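PDB 6TD7: THB11 from Chlamydomonas reinhardtii, which binds heme as a truncated hemoglobin with pentacoordinate iron, and is probably an oxygen-binding globin that may also act in nitrite reduction. Local coordinates for residues 92-106 with 119-131. Sequence-based numbering, arbitrary orientation. Where two conformers were deposited one is given.
Sequences PEDFDLGMKYFEEAM and VMRRMLPYKDAIF. With HEM (protoporphyrin IX containing Fe), chain B.
Phe95 and Phe131 meet where helix 92-106 passes helix 125-131. These two helices run roughly antiparallel, at 149°. CB of Phe95 lies at the edge of the Phe131 ring, 3.5 Å from its CE2. Pro92 lies over one face of that ring, with its CD 4.0 Å from the ring centroid in a CH-pi contact. Ile130 CG2 sits over the centre of the opposite face, so the ring is clamped between proline and isoleucine. Were Phe131 replaced by an alanine, Pro92 would probably lose its aromatic partner and a gap would probably open beside Phe95 CB.

The inner side is tightly packed. With CG anti to the backbone N (chi1 -164°), the Phe95 ring is turned in toward the heme, and its CE1 comes to 3.2 Å from both Ile130 CD1 and heme C2C. Further along, one of two conformers of Met123 lays its CE over a face of the Phe102 ring, 3.8 Å from the centroid. In that conformer its SD packs on Met99 CG and on the heme vinyl carbon CAC. At the boundary, partly exposed Met120 fits as a knob among Met99, Phe102, Glu103 and Met106, and its SD touches Met106 CE at 3.6 Å.

The outer edge faces solvent. The extended carbon chain of Lys127 packs on the Phe95 ring, and its CE meets Pro92 CB. Its NZ then forms a salt bridge of 2.8 Å to Asp96 OD1, on the syn side and tilted 15° out of the carboxylate plane. Exposed Leu124 is loosely held, its nearest contact a long one from its CA to Met99 SD.

In this truncated globin domain the paired segments form one wall of the heme pocket. Ile130 also touches His81, the axial iron ligand on helix 77-88. Met123 and Phe102 rest on Leu64 of helix 50-64, and Met106 reaches Val27 of helix 21-36.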
ATOM      1  N   PRO A  92       2.838   0.127  13.688  1.00 12.92           N
ATOM      2  CA  PRO A  92       3.734   0.736  12.694  1.00 18.61           C
ATOM      3  C   PRO A  92       4.746  -0.237  12.116  1.00 12.23           C
ATOM      4  O   PRO A  92       5.107  -0.131  10.937  1.00 11.55           O
ATOM      5  CB  PRO A  92       4.418   1.855  13.493  1.00 15.10           C
ATOM      6  CG  PRO A  92       3.442   2.204  14.554  1.00 17.65           C
ATOM      7  CD  PRO A  92       2.740   0.930  14.920  1.00 14.44           C
ATOM      8  N   GLU A  93       5.214  -1.191  12.921  1.00 11.20           N
ATOM      9  CA  GLU A  93       6.166  -2.173  12.418  1.00 13.88           C
ATOM     10  C   GLU A  93       5.531  -3.099  11.389  1.00 12.81           C
ATOM     11  O   GLU A  93       6.214  -3.530  10.454  1.00  8.17           O
ATOM     12  CB  GLU A  93       6.749  -2.966  13.584  1.00 15.96           C
ATOM     13  CG  GLU A  93       7.578  -2.114  14.531  1.00 23.42           C
ATOM     14  CD  GLU A  93       6.818  -1.711  15.782  1.00 30.15           C
ATOM     15  OE1 GLU A  93       7.414  -1.781  16.877  1.00 46.97           O
ATOM     16  OE2 GLU A  93       5.627  -1.340  15.676  1.00 19.59           O
ATOM     17  N   ASP A  94       4.237  -3.408  11.522  1.00 11.53           N
ATOM     18  CA  ASP A  94       3.565  -4.186  10.484  1.00 11.31           C
ATOM     19  C   ASP A  94       3.452  -3.379   9.193  1.00 11.18           C
ATOM     20  O   ASP A  94       3.633  -3.919   8.097  1.00  6.81           O
ATOM     21  CB  ASP A  94       2.179  -4.633  10.957  1.00  7.27           C
ATOM     22  CG  ASP A  94       2.235  -5.518  12.193  1.00 12.91           C
ATOM     23  OD1 ASP A  94       3.058  -6.457  12.224  1.00 13.98           O
ATOM     24  OD2 ASP A  94       1.443  -5.272  13.130  1.00 15.56           O
ATOM     25  N   PHE A  95       3.184  -2.076   9.310  1.00  7.97           N
ATOM     26  CA  PHE A  95       3.113  -1.235   8.120  1.00  6.94           C
ATOM     27  C   PHE A  95       4.464  -1.157   7.416  1.00 11.78           C
ATOM     28  O   PHE A  95       4.526  -1.153   6.180  1.00  9.70           O
ATOM     29  CB  PHE A  95       2.617   0.165   8.489  1.00  8.89           C
ATOM     30  CG  PHE A  95       2.149   0.967   7.304  1.00 15.68           C
ATOM     31  CD1 PHE A  95       0.955   0.661   6.674  1.00 20.48           C
ATOM     32  CD2 PHE A  95       2.903   2.018   6.814  1.00 23.73           C
ATOM     33  CE1 PHE A  95       0.522   1.387   5.578  1.00 23.64           C
ATOM     34  CE2 PHE A  95       2.471   2.749   5.718  1.00 14.64           C
ATOM     35  CZ  PHE A  95       1.282   2.433   5.102  1.00 18.88           C
ATOM     36  N   ASP A  96       5.559  -1.088   8.181  1.00  6.79           N
ATOM     37  CA  ASP A  96       6.886  -1.117   7.572  1.00 11.03           C
ATOM     38  C   ASP A  96       7.058  -2.361   6.706  1.00 11.54           C
ATOM     39  O   ASP A  96       7.571  -2.291   5.584  1.00 13.90           O
ATOM     40  CB  ASP A  96       7.973  -1.084   8.650  1.00  9.38           C
ATOM     41  CG  ASP A  96       8.078   0.256   9.360  1.00 18.66           C
ATOM     42  OD1 ASP A  96       7.593   1.284   8.836  1.00 12.09           O
ATOM     43  OD2 ASP A  96       8.684   0.274  10.453  1.00 17.81           O
ATOM     44  N   LEU A  97       6.645  -3.518   7.222  1.00  7.71           N
ATOM     45  CA  LEU A  97       6.754  -4.753   6.451  1.00 10.54           C
ATOM     46  C   LEU A  97       5.942  -4.664   5.165  1.00  9.80           C
ATOM     47  O   LEU A  97       6.408  -5.079   4.097  1.00 11.88           O
ATOM     48  CB  LEU A  97       6.300  -5.922   7.320  1.00 14.81           C
ATOM     49  CG  LEU A  97       6.659  -7.360   6.962  1.00 23.16           C
ATOM     50  CD1 LEU A  97       8.091  -7.503   6.481  1.00 24.41           C
ATOM     51  CD2 LEU A  97       6.419  -8.215   8.199  1.00 36.11           C
ATOM     52  N   GLY A  98       4.726  -4.123   5.247  1.00 12.43           N
ATOM     53  CA  GLY A  98       3.949  -3.897   4.041  1.00 13.26           C
ATOM     54  C   GLY A  98       4.678  -3.031   3.032  1.00 13.77           C
ATOM     55  O   GLY A  98       4.664  -3.314   1.833  1.00 10.17           O
ATOM     56  N   MET A  99       5.322  -1.958   3.499  1.00 16.47           N
ATOM     57  CA  MET A  99       6.046  -1.091   2.573  1.00 12.64           C
ATOM     58  C   MET A  99       7.260  -1.801   1.981  1.00 13.40           C
ATOM     59  O   MET A  99       7.570  -1.627   0.797  1.00 13.87           O
ATOM     60  CB  MET A  99       6.442   0.212   3.271  1.00 11.60           C
ATOM     61  CG  MET A  99       5.341   1.272   3.160  1.00 16.78           C
ATOM     62  SD  MET A  99       5.644   2.836   4.020  1.00 25.13           S
ATOM     63  CE  MET A  99       6.298   2.269   5.588  1.00 26.10           C
ATOM     64  N   LYS A 100       7.953  -2.616   2.784  1.00 15.66           N
ATOM     65  CA  LYS A 100       9.028  -3.446   2.250  1.00 11.89           C
ATOM     66  C   LYS A 100       8.519  -4.321   1.110  1.00 14.09           C
ATOM     67  O   LYS A 100       9.153  -4.422   0.053  1.00 10.86           O
ATOM     68  CB  LYS A 100       9.622  -4.308   3.369  1.00 11.78           C
ATOM     69  CG  LYS A 100      10.755  -5.253   2.949  1.00 18.69           C
ATOM     70  CD  LYS A 100      10.494  -6.698   3.396  1.00 36.66           C
ATOM     71  CE  LYS A 100      11.747  -7.367   3.955  1.00 38.14           C
ATOM     72  NZ  LYS A 100      12.046  -8.657   3.277  1.00 49.62           N
ATOM     73  N   TYR A 101       7.358  -4.952   1.302  1.00  9.95           N
ATOM     74  CA  TYR A 101       6.837  -5.874   0.300  1.00  8.38           C
ATOM     75  C   TYR A 101       6.378  -5.150  -0.962  1.00 12.75           C
ATOM     76  O   TYR A 101       6.507  -5.694  -2.065  1.00 14.57           O
ATOM     77  CB  TYR A 101       5.686  -6.682   0.892  1.00  6.64           C
ATOM     78  CG  TYR A 101       6.124  -7.746   1.865  1.00 11.48           C
ATOM     79  CD1 TYR A 101       7.265  -8.499   1.632  1.00 15.87           C
ATOM     80  CD2 TYR A 101       5.395  -8.000   3.017  1.00  9.10           C
ATOM     81  CE1 TYR A 101       7.664  -9.475   2.514  1.00 16.36           C
ATOM     82  CE2 TYR A 101       5.787  -8.976   3.906  1.00 16.50           C
ATOM     83  CZ  TYR A 101       6.923  -9.710   3.650  1.00 19.97           C
ATOM     84  OH  TYR A 101       7.328 -10.684   4.530  1.00 21.71           O
ATOM     85  N   PHE A 102       5.834  -3.944  -0.827  1.00  7.27           N
ATOM     86  CA  PHE A 102       5.468  -3.184  -2.018  1.00  8.52           C
ATOM     87  C   PHE A 102       6.713  -2.809  -2.806  1.00 13.21           C
ATOM     88  O   PHE A 102       6.730  -2.892  -4.041  1.00 13.27           O
ATOM     89  CB  PHE A 102       4.682  -1.938  -1.625  1.00  8.64           C
ATOM     90  CG  PHE A 102       3.931  -1.319  -2.759  1.00 13.79           C
ATOM     91  CD1 PHE A 102       4.544  -0.401  -3.592  1.00 16.88           C
ATOM     92  CD2 PHE A 102       2.608  -1.661  -2.996  1.00 13.72           C
ATOM     93  CE1 PHE A 102       3.856   0.166  -4.636  1.00 10.50           C
ATOM     94  CE2 PHE A 102       1.912  -1.093  -4.037  1.00 15.47           C
ATOM     95  CZ  PHE A 102       2.538  -0.180  -4.862  1.00 17.64           C
ATOM     96  N   GLU A 103       7.774  -2.417  -2.100  1.00 11.86           N
ATOM     97  CA  GLU A 103       9.041  -2.110  -2.751  1.00 13.14           C
ATOM     98  C   GLU A 103       9.649  -3.345  -3.402  1.00  8.58           C
ATOM     99  O   GLU A 103      10.195  -3.271  -4.509  1.00 12.50           O
ATOM    100  CB  GLU A 103      10.005  -1.514  -1.724  1.00 14.15           C
ATOM    101  CG  GLU A 103      11.371  -1.146  -2.264  1.00 19.79           C
ATOM    102  CD  GLU A 103      12.353  -0.816  -1.156  1.00 30.16           C
ATOM    103  OE1 GLU A 103      13.078   0.192  -1.280  1.00 30.35           O
ATOM    104  OE2 GLU A 103      12.395  -1.563  -0.155  1.00 33.18           O
ATOM    105  N   GLU A 104       9.590  -4.493  -2.715  1.00  9.49           N
ATOM    106  CA  GLU A 104      10.096  -5.733  -3.298  1.00 13.44           C
ATOM    107  C   GLU A 104       9.349  -6.085  -4.577  1.00 12.70           C
ATOM    108  O   GLU A 104       9.952  -6.529  -5.560  1.00 10.37           O
ATOM    109  CB  GLU A 104       9.970  -6.882  -2.294  1.00 14.29           C
ATOM    110  CG  GLU A 104      10.940  -6.821  -1.133  1.00 17.73           C
ATOM    111  CD  GLU A 104      10.850  -8.033  -0.218  1.00 24.88           C
ATOM    112  OE1 GLU A 104      11.656  -8.105   0.731  1.00 29.16           O
ATOM    113  OE2 GLU A 104       9.985  -8.910  -0.442  1.00 18.30           O
ATOM    114  N   ALA A 105       8.022  -5.917  -4.568  1.00 12.10           N
ATOM    115  CA  ALA A 105       7.227  -6.199  -5.757  1.00 13.15           C
ATOM    116  C   ALA A 105       7.665  -5.336  -6.935  1.00  9.74           C
ATOM    117  O   ALA A 105       7.793  -5.832  -8.059  1.00  9.32           O
ATOM    118  CB  ALA A 105       5.744  -5.982  -5.456  1.00  8.45           C
ATOM    119  N   MET A 106       7.900  -4.043  -6.700  1.00  7.21           N
ATOM    120  CA  MET A 106       8.383  -3.187  -7.780  1.00 10.40           C
ATOM    121  C   MET A 106       9.766  -3.623  -8.247  1.00 10.45           C
ATOM    122  O   MET A 106      10.045  -3.643  -9.452  1.00 10.80           O
ATOM    123  CB  MET A 106       8.408  -1.726  -7.331  1.00 11.24           C
ATOM    124  CG  MET A 106       7.043  -1.048  -7.310  1.00 15.86           C
ATOM    125  SD  MET A 106       7.159   0.718  -6.970  1.00 12.40           S
ATOM    126  CE  MET A 106       7.820   0.675  -5.311  1.00 16.29           C
ATOM    127  N   VAL A 119       7.892   6.517  -5.713  1.00 10.02           N
ATOM    128  CA  VAL A 119       6.634   5.916  -5.275  1.00 10.42           C
ATOM    129  C   VAL A 119       6.610   5.762  -3.757  1.00  8.72           C
ATOM    130  O   VAL A 119       5.616   6.095  -3.100  1.00  9.76           O
ATOM    131  CB  VAL A 119       6.419   4.563  -5.977  1.00 10.85           C
ATOM    132  CG1 VAL A 119       5.220   3.816  -5.399  1.00 10.33           C
ATOM    133  CG2 VAL A 119       6.248   4.774  -7.464  1.00  8.93           C
ATOM    134  N   MET A 120       7.690   5.240  -3.174  1.00  8.90           N
ATOM    135  CA  MET A 120       7.678   5.025  -1.728  1.00  7.82           C
ATOM    136  C   MET A 120       7.624   6.346  -0.963  1.00  7.42           C
ATOM    137  O   MET A 120       7.054   6.393   0.134  1.00  9.07           O
ATOM    138  CB  MET A 120       8.892   4.204  -1.290  1.00 10.19           C
ATOM    139  CG  MET A 120       8.957   2.803  -1.889  1.00 15.12           C
ATOM    140  SD  MET A 120       7.381   1.925  -1.910  1.00 20.67           S
ATOM    141  CE  MET A 120       7.067   1.782  -0.152  1.00 23.82           C
ATOM    142  N   ARG A 121       8.195   7.426  -1.504  1.00 10.75           N
ATOM    143  CA  ARG A 121       8.091   8.715  -0.825  1.00 11.14           C
ATOM    144  C   ARG A 121       6.654   9.223  -0.813  1.00 10.34           C
ATOM    145  O   ARG A 121       6.238   9.884   0.144  1.00  9.34           O
ATOM    146  CB  ARG A 121       9.013   9.747  -1.476  1.00 13.08           C
ATOM    147  CG  ARG A 121      10.441   9.701  -0.945  1.00 15.39           C
ATOM    148  CD  ARG A 121      11.299  10.868  -1.453  1.00 16.31           C
ATOM    149  NE  ARG A 121      11.382  10.875  -2.908  1.00 17.27           N
ATOM    150  CZ  ARG A 121      12.279  10.197  -3.618  1.00 21.24           C
ATOM    151  NH1 ARG A 121      13.196   9.445  -3.019  1.00 17.22           N
ATOM    152  NH2 ARG A 121      12.250  10.268  -4.940  1.00 19.97           N
ATOM    153  N   ARG A 122       5.881   8.921  -1.859  1.00  8.37           N
ATOM    154  CA  ARG A 122       4.478   9.306  -1.874  1.00 12.60           C
ATOM    155  C   ARG A 122       3.666   8.514  -0.858  1.00 10.15           C
ATOM    156  O   ARG A 122       2.673   9.020  -0.323  1.00 12.97           O
ATOM    157  CB  ARG A 122       3.895   9.087  -3.266  1.00 18.53           C
ATOM    158  CG  ARG A 122       3.795  10.327  -4.103  1.00 32.53           C
ATOM    159  CD  ARG A 122       2.890  10.082  -5.296  1.00 22.43           C
ATOM    160  NE  ARG A 122       1.916  11.154  -5.439  1.00 23.34           N
ATOM    161  CZ  ARG A 122       1.133  11.316  -6.498  1.00 21.80           C
ATOM    162  NH1 ARG A 122       1.209  10.470  -7.520  1.00 21.33           N
ATOM    163  NH2 ARG A 122       0.281  12.332  -6.531  1.00 18.69           N
ATOM    164  N   MET A 123       4.083   7.279  -0.588  0.63 11.86           N
ATOM    165  CA  MET A 123       3.352   6.401   0.312  0.63 11.71           C
ATOM    166  C   MET A 123       3.721   6.639   1.768  0.63 14.08           C
ATOM    167  O   MET A 123       2.909   6.372   2.660  0.63 12.02           O
ATOM    168  CB  MET A 123       3.640   4.947  -0.055  0.63 15.78           C
ATOM    169  CG  MET A 123       2.790   3.945   0.688  0.63 13.96           C
ATOM    170  SD  MET A 123       3.275   2.252   0.319  0.63 16.42           S
ATOM    171  CE  MET A 123       3.037   2.196  -1.454  0.63 18.75           C
ATOM    172  N   LEU A 124       4.931   7.134   2.021  0.63 14.93           N
ATOM    173  CA  LEU A 124       5.415   7.234   3.392  0.63 15.51           C
ATOM    174  C   LEU A 124       4.496   8.039   4.299  0.63 12.78           C
ATOM    175  O   LEU A 124       4.258   7.597   5.435  0.63 13.93           O
ATOM    176  CB  LEU A 124       6.826   7.834   3.399  0.63 20.34           C
ATOM    177  CG  LEU A 124       7.406   8.129   4.783  0.63 19.21           C
ATOM    178  CD1 LEU A 124       7.365   6.891   5.664  0.63 27.11           C
ATOM    179  CD2 LEU A 124       8.832   8.648   4.650  0.63 20.15           C
ATOM    180  N   PRO A 125       3.964   9.192   3.896  1.00 11.37           N
ATOM    181  CA  PRO A 125       3.088   9.945   4.805  1.00 14.95           C
ATOM    182  C   PRO A 125       1.927   9.121   5.354  1.00 12.80           C
ATOM    183  O   PRO A 125       1.393   9.444   6.421  1.00 10.02           O
ATOM    184  CB  PRO A 125       2.593  11.106   3.929  1.00 15.82           C
ATOM    185  CG  PRO A 125       3.652  11.262   2.872  1.00 16.38           C
ATOM    186  CD  PRO A 125       4.139   9.870   2.597  1.00 15.14           C
ATOM    187  N   TYR A 126       1.529   8.056   4.664  1.00 11.73           N
ATOM    188  CA  TYR A 126       0.343   7.318   5.092  1.00 13.98           C
ATOM    189  C   TYR A 126       0.630   6.372   6.238  1.00 10.01           C
ATOM    190  O   TYR A 126      -0.320   5.867   6.846  1.00  9.25           O
ATOM    191  CB  TYR A 126      -0.275   6.619   3.882  1.00 10.90           C
ATOM    192  CG  TYR A 126      -0.922   7.700   3.076  1.00 11.77           C
ATOM    193  CD1 TYR A 126      -2.185   8.157   3.404  1.00 12.25           C
ATOM    194  CD2 TYR A 126      -0.220   8.356   2.076  1.00  8.44           C
ATOM    195  CE1 TYR A 126      -2.759   9.194   2.720  1.00 14.26           C
ATOM    196  CE2 TYR A 126      -0.788   9.399   1.384  1.00 13.65           C
ATOM    197  CZ  TYR A 126      -2.058   9.812   1.713  1.00 16.45           C
ATOM    198  OH  TYR A 126      -2.643  10.851   1.038  1.00 19.80           O
ATOM    199  N   LYS A 127       1.898   6.180   6.598  1.00 11.91           N
ATOM    200  CA  LYS A 127       2.197   5.527   7.864  1.00 11.12           C
ATOM    201  C   LYS A 127       1.737   6.391   9.033  1.00  8.67           C
ATOM    202  O   LYS A 127       0.981   5.933   9.896  1.00  9.85           O
ATOM    203  CB  LYS A 127       3.688   5.227   7.968  1.00 13.45           C
ATOM    204  CG  LYS A 127       4.060   4.537   9.256  1.00 12.09           C
ATOM    205  CD  LYS A 127       5.556   4.309   9.338  1.00 15.86           C
ATOM    206  CE  LYS A 127       5.931   3.682  10.663  1.00 20.31           C
ATOM    207  NZ  LYS A 127       7.385   3.374  10.715  1.00 16.25           N
ATOM    208  N   ASP A 128       2.173   7.655   9.071  1.00 11.37           N
ATOM    209  CA  ASP A 128       1.707   8.572  10.108  1.00  8.35           C
ATOM    210  C   ASP A 128       0.189   8.745  10.066  1.00 11.20           C
ATOM    211  O   ASP A 128      -0.455   8.891  11.110  1.00 11.91           O
ATOM    212  CB  ASP A 128       2.400   9.928   9.950  1.00 13.29           C
ATOM    213  CG  ASP A 128       3.816   9.934  10.502  1.00 20.70           C
ATOM    214  OD1 ASP A 128       4.220   8.950  11.158  1.00 14.07           O
ATOM    215  OD2 ASP A 128       4.521  10.940  10.286  1.00 22.35           O
ATOM    216  N   ALA A 129      -0.400   8.741   8.867  1.00 11.80           N
ATOM    217  CA  ALA A 129      -1.847   8.890   8.769  1.00  9.21           C
ATOM    218  C   ALA A 129      -2.566   7.744   9.468  1.00 12.36           C
ATOM    219  O   ALA A 129      -3.545   7.963  10.190  1.00 13.28           O
ATOM    220  CB  ALA A 129      -2.277   8.965   7.304  1.00 14.47           C
ATOM    221  N   ILE A 130      -2.091   6.514   9.269  1.00  8.06           N
ATOM    222  CA  ILE A 130      -2.781   5.352   9.819  1.00  8.73           C
ATOM    223  C   ILE A 130      -2.696   5.333  11.343  1.00 10.49           C
ATOM    224  O   ILE A 130      -3.670   4.985  12.022  1.00 11.63           O
ATOM    225  CB  ILE A 130      -2.211   4.060   9.204  1.00  7.27           C
ATOM    226  CG1 ILE A 130      -2.728   3.893   7.772  1.00 11.32           C
ATOM    227  CG2 ILE A 130      -2.582   2.860  10.058  1.00 11.15           C
ATOM    228  CD1 ILE A 130      -2.021   2.825   6.981  1.00 11.80           C
ATOM    229  N   PHE A 131      -1.545   5.699  11.909  1.00 10.03           N
ATOM    230  CA  PHE A 131      -1.264   5.416  13.312  1.00 11.94           C
ATOM    231  C   PHE A 131      -1.299   6.633  14.224  1.00 13.57           C
ATOM    232  O   PHE A 131      -1.102   6.481  15.435  1.00 16.06           O
ATOM    233  CB  PHE A 131       0.099   4.716  13.430  1.00 10.79           C
ATOM    234  CG  PHE A 131       0.132   3.382  12.753  1.00  9.50           C
ATOM    235  CD1 PHE A 131      -0.500   2.290  13.328  1.00 13.70           C
ATOM    236  CD2 PHE A 131       0.757   3.221  11.529  1.00 13.62           C
ATOM    237  CE1 PHE A 131      -0.495   1.059  12.698  1.00 13.55           C
ATOM    238  CE2 PHE A 131       0.765   1.993  10.898  1.00 12.49           C
ATOM    239  CZ  PHE A 131       0.139   0.912  11.483  1.00 11.36           C
TER
HETATM  240  CHA HEM B 201      -7.598  -1.049   3.607  1.00 16.99           C
HETATM  241  CHB HEM B 201      -4.898  -4.212   6.159  1.00 14.35           C
HETATM  242  CHC HEM B 201      -0.773  -2.266   4.487  1.00 15.80           C
HETATM  243  CHD HEM B 201      -3.451   1.208   2.288  1.00 17.70           C
HETATM  244  C1A HEM B 201      -7.244  -2.109   4.424  1.00 13.79           C
HETATM  245  C2A HEM B 201      -8.118  -3.080   5.067  1.00 14.61           C
HETATM  246  C3A HEM B 201      -7.350  -3.932   5.755  1.00 13.97           C
HETATM  247  C4A HEM B 201      -5.969  -3.551   5.587  1.00 17.98           C
HETATM  248  CMA HEM B 201      -7.829  -5.137   6.591  1.00 19.25           C
HETATM  249  CAA HEM B 201      -9.659  -3.174   4.980  1.00 26.87           C
HETATM  250  CBA HEM B 201     -10.344  -1.884   5.401  1.00 35.16           C
HETATM  251  CGA HEM B 201     -11.809  -1.964   5.044  1.00 31.71           C
HETATM  252  O1A HEM B 201     -12.590  -1.147   5.597  1.00 59.51           O
HETATM  253  O2A HEM B 201     -12.200  -2.828   4.214  1.00 22.05           O
HETATM  254  C1B HEM B 201      -3.562  -4.001   5.885  1.00 15.16           C
HETATM  255  C2B HEM B 201      -2.464  -4.827   6.340  1.00 15.96           C
HETATM  256  C3B HEM B 201      -1.321  -4.296   5.895  1.00 10.85           C
HETATM  257  C4B HEM B 201      -1.649  -3.111   5.129  1.00 15.78           C
HETATM  258  CMB HEM B 201      -2.597  -6.098   7.206  1.00 19.83           C
HETATM  259  CAB HEM B 201       0.086  -4.879   6.157  1.00 15.11           C
HETATM  260  CBB HEM B 201       1.197  -4.167   5.953  1.00 17.47           C
HETATM  261  C1C HEM B 201      -1.173  -1.180   3.738  1.00 15.70           C
HETATM  262  C2C HEM B 201      -0.268  -0.340   3.002  1.00 17.86           C
HETATM  263  C3C HEM B 201      -0.975   0.620   2.412  1.00 19.82           C
HETATM  264  C4C HEM B 201      -2.385   0.425   2.713  1.00 16.69           C
HETATM  265  CMC HEM B 201       1.267  -0.512   2.952  1.00 22.84           C
HETATM  266  CAC HEM B 201      -0.344   1.716   1.536  1.00 25.28           C
HETATM  267  CBC HEM B 201      -0.849   2.949   1.562  1.00 35.32           C
HETATM  268  C1D HEM B 201      -4.787   0.846   2.375  1.00 20.78           C
HETATM  269  C2D HEM B 201      -5.884   1.439   1.638  1.00 14.40           C
HETATM  270  C3D HEM B 201      -7.016   0.825   2.008  1.00 13.65           C
HETATM  271  C4D HEM B 201      -6.696  -0.198   2.980  1.00 11.66           C
HETATM  272  CMD HEM B 201      -5.739   2.587   0.617  1.00 12.78           C
HETATM  273  CAD HEM B 201      -8.431   1.090   1.466  1.00 14.86           C
HETATM  274  CBD HEM B 201      -9.148   2.233   2.155  1.00 26.31           C
HETATM  275  CGD HEM B 201     -10.411   2.385   1.351  1.00 19.38           C
HETATM  276  O1D HEM B 201     -10.456   3.276   0.463  1.00 20.57           O
HETATM  277  O2D HEM B 201     -11.355   1.584   1.578  1.00 21.54           O
HETATM  278  NA  HEM B 201      -5.942  -2.433   4.771  1.00 12.75           N
HETATM  279  NB  HEM B 201      -3.028  -2.962   5.143  1.00 11.26           N
HETATM  280  NC  HEM B 201      -2.464  -0.694   3.533  1.00 13.78           N
HETATM  281  ND  HEM B 201      -5.325  -0.146   3.180  1.00 11.13           N
HETATM  282 FE   HEM B 201      -4.209  -1.536   4.114  1.00 21.92          FE